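Local coordinates for protein succinylglutamate desuccinylase/aspartoacylase (Ruegeria sp. TM1040, PDB 3NA6) that probably hydrolyses the amide bond of an N-acylated amino acid, in the manner of succinylglutamate desuccinylase or aspartoacylase, at residues A[155-160]-A[178-183]. Numbering follows the deposited sequence.
Sequences PFAAAH and FNAPYS
Tyr182 grips 155-160 through both of its backbone polar groups. Tyr182 N donates to Pro155 O at 3.1 Å. Tyr182 O accepts from Ala157 N at 3.2 Å, with an N-H...O angle of 154°. Phe156 CA adds a CA-H...O contact of 3.2 Å to the same Tyr182 O. Two bonds from one residue to the neighbours of Phe156 mark a parallel bridge, here at the start of both strands.

The Tyr182 side chain stays close to this bridge. Tyr182 CB lies 3.7 Å from Phe156 CB, on the same face of the sheet, and also meets Pro155 O. CG stands beside the backbone N (chi1 -67°), which keeps the ring near Pro155. Tyr182 CD1 passes Pro155 O and then touches Pro155 CD at 4.2 Å. Pro155 O sits at the edge of the Tyr182 ring, in its plane. CE1 still runs beside Pro155 CD. Beyond it the ring heads away from 155-160 toward the OH; Val154 and Leu251 also touch this side chain.

Pro155 CG meets Pro181 CG at 3.9 Å, the two side chains crossing at about a right angle. Arg220 and Ile224 of helix 219-235 pack on both prolines. On the opposite face of the sheet from Phe156 and Tyr182, Ala157 CB sits 3.8 Å from Phe178 CD1, an oblique approach to that ring, and 4.1 Å from Ala180 CB.

The contact closes the right-handed beta-alpha-beta crossover of strand 156-160, helix 165-178 and strand 182-186 in the catalytic domain. Its polar bonds are all backbone to backbone, while the side chains meet through carbon. The chemistry implies that main-chain bonding sets the strand register and apolar packing seats the end of the helix against the sheet.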
loop_
_atom_site.group_PDB
_atom_site.type_symbol
_atom_site.label_atom_id
_atom_site.label_comp_id
_atom_site.label_asym_id
_atom_site.label_seq_id
_atom_site.Cartn_x
_atom_site.Cartn_y
_atom_site.Cartn_z
ATOM N N PRO A 155 -26.407 -6.487 -24.192
ATOM C CA PRO A 155 -25.372 -6.213 -25.198
ATOM C C PRO A 155 -25.882 -5.378 -26.345
ATOM O O PRO A 155 -26.683 -5.876 -27.143
ATOM C CB PRO A 155 -24.941 -7.594 -25.647
ATOM C CG PRO A 155 -26.204 -8.483 -25.411
ATOM C CD PRO A 155 -26.840 -7.899 -24.184
ATOM N N PHE A 156 -25.473 -4.100 -26.404
ATOM C CA PHE A 156 -25.918 -3.218 -27.500
ATOM C C PHE A 156 -24.796 -2.607 -28.340
ATOM O O PHE A 156 -23.655 -2.449 -27.893
ATOM C CB PHE A 156 -26.938 -2.145 -27.035
ATOM C CG PHE A 156 -26.396 -1.143 -26.076
ATOM C CD1 PHE A 156 -25.680 -0.047 -26.523
ATOM C CD2 PHE A 156 -26.618 -1.270 -24.718
ATOM C CE1 PHE A 156 -25.192 0.908 -25.612
ATOM C CE2 PHE A 156 -26.133 -0.325 -23.823
ATOM C CZ PHE A 156 -25.420 0.758 -24.276
ATOM N N ALA A 157 -25.130 -2.299 -29.584
ATOM C CA ALA A 157 -24.326 -1.369 -30.392
ATOM C C ALA A 157 -25.049 -0.018 -30.342
ATOM O O ALA A 157 -26.301 0.016 -30.351
ATOM C CB ALA A 157 -24.231 -1.870 -31.805
ATOM N N ALA A 158 -24.278 1.075 -30.308
ATOM C CA ALA A 158 -24.817 2.423 -30.165
ATOM C C ALA A 158 -24.325 3.353 -31.267
ATOM O O ALA A 158 -23.164 3.288 -31.666
ATOM C CB ALA A 158 -24.470 3.011 -28.812
ATOM N N ALA A 159 -25.240 4.198 -31.736
ATOM C CA ALA A 159 -24.980 5.296 -32.678
ATOM C C ALA A 159 -25.462 6.599 -32.027
ATOM O O ALA A 159 -26.470 6.592 -31.271
ATOM C CB ALA A 159 -25.796 5.063 -33.980
ATOM N N HIS A 160 -24.812 7.713 -32.361
ATOM C CA HIS A 160 -25.087 8.966 -31.693
ATOM C C HIS A 160 -25.954 9.918 -32.500
ATOM O O HIS A 160 -25.940 9.918 -33.726
ATOM C CB HIS A 160 -23.789 9.640 -31.268
ATOM C CG HIS A 160 -23.046 8.882 -30.217
ATOM N ND1 HIS A 160 -21.720 8.515 -30.350
ATOM C CD2 HIS A 160 -23.461 8.366 -29.033
ATOM C CE1 HIS A 160 -21.349 7.820 -29.289
ATOM N NE2 HIS A 160 -22.383 7.724 -28.470
ATOM N N PHE A 178 -23.712 -3.760 -37.414
ATOM C CA PHE A 178 -23.097 -4.479 -36.272
ATOM C C PHE A 178 -24.048 -5.553 -35.777
ATOM O O PHE A 178 -23.641 -6.685 -35.513
ATOM C CB PHE A 178 -22.755 -3.514 -35.120
ATOM C CG PHE A 178 -21.837 -4.113 -34.063
ATOM C CD1 PHE A 178 -22.351 -4.891 -33.041
ATOM C CD2 PHE A 178 -20.464 -3.864 -34.083
ATOM C CE1 PHE A 178 -21.506 -5.433 -32.056
ATOM C CE2 PHE A 178 -19.618 -4.392 -33.126
ATOM C CZ PHE A 178 -20.144 -5.183 -32.092
ATOM N N ASN A 179 -25.325 -5.184 -35.683
ATOM C CA ASN A 179 -26.418 -6.120 -35.436
ATOM C C ASN A 179 -26.283 -6.864 -34.101
ATOM O O ASN A 179 -26.399 -8.108 -34.010
ATOM C CB ASN A 179 -26.566 -7.070 -36.627
ATOM C CG ASN A 179 -27.770 -8.009 -36.510
ATOM O OD1 ASN A 179 -27.602 -9.224 -36.573
ATOM N ND2 ASN A 179 -28.970 -7.452 -36.332
ATOM N N ALA A 180 -26.045 -6.088 -33.051
ATOM C CA ALA A 180 -25.987 -6.647 -31.695
ATOM C C ALA A 180 -27.412 -7.035 -31.311
ATOM O O ALA A 180 -28.379 -6.654 -31.995
ATOM C CB ALA A 180 -25.389 -5.636 -30.695
ATOM N N PRO A 181 -27.563 -7.821 -30.250
ATOM C CA PRO A 181 -28.931 -8.221 -29.894
ATOM C C PRO A 181 -29.792 -7.036 -29.470
ATOM O O PRO A 181 -31.009 -7.120 -29.543
ATOM C CB PRO A 181 -28.722 -9.203 -28.727
ATOM C CG PRO A 181 -27.346 -9.751 -28.957
ATOM C CD PRO A 181 -26.554 -8.573 -29.489
ATOM N N TYR A 182 -29.172 -5.946 -29.025
ATOM C CA TYR A 182 -29.892 -4.687 -28.802
ATOM C C TYR A 182 -29.235 -3.571 -29.617
ATOM O O TYR A 182 -28.033 -3.602 -29.882
ATOM C CB TYR A 182 -29.948 -4.280 -27.320
ATOM C CG TYR A 182 -30.768 -5.184 -26.462
ATOM C CD1 TYR A 182 -30.254 -6.395 -26.029
ATOM C CD2 TYR A 182 -32.057 -4.836 -26.079
ATOM C CE1 TYR A 182 -30.979 -7.232 -25.244
ATOM C CE2 TYR A 182 -32.795 -5.673 -25.283
ATOM C CZ TYR A 182 -32.253 -6.876 -24.879
ATOM O OH TYR A 182 -32.970 -7.726 -24.083
ATOM N N SER A 183 -30.061 -2.620 -30.024
ATOM C CA SER A 183 -29.661 -1.478 -30.847
ATOM C C SER A 183 -30.144 -0.208 -30.181
ATOM O O SER A 183 -31.279 -0.161 -29.694
ATOM C CB SER A 183 -30.301 -1.586 -32.231
ATOM O OG SER A 183 -29.698 -2.606 -32.987
#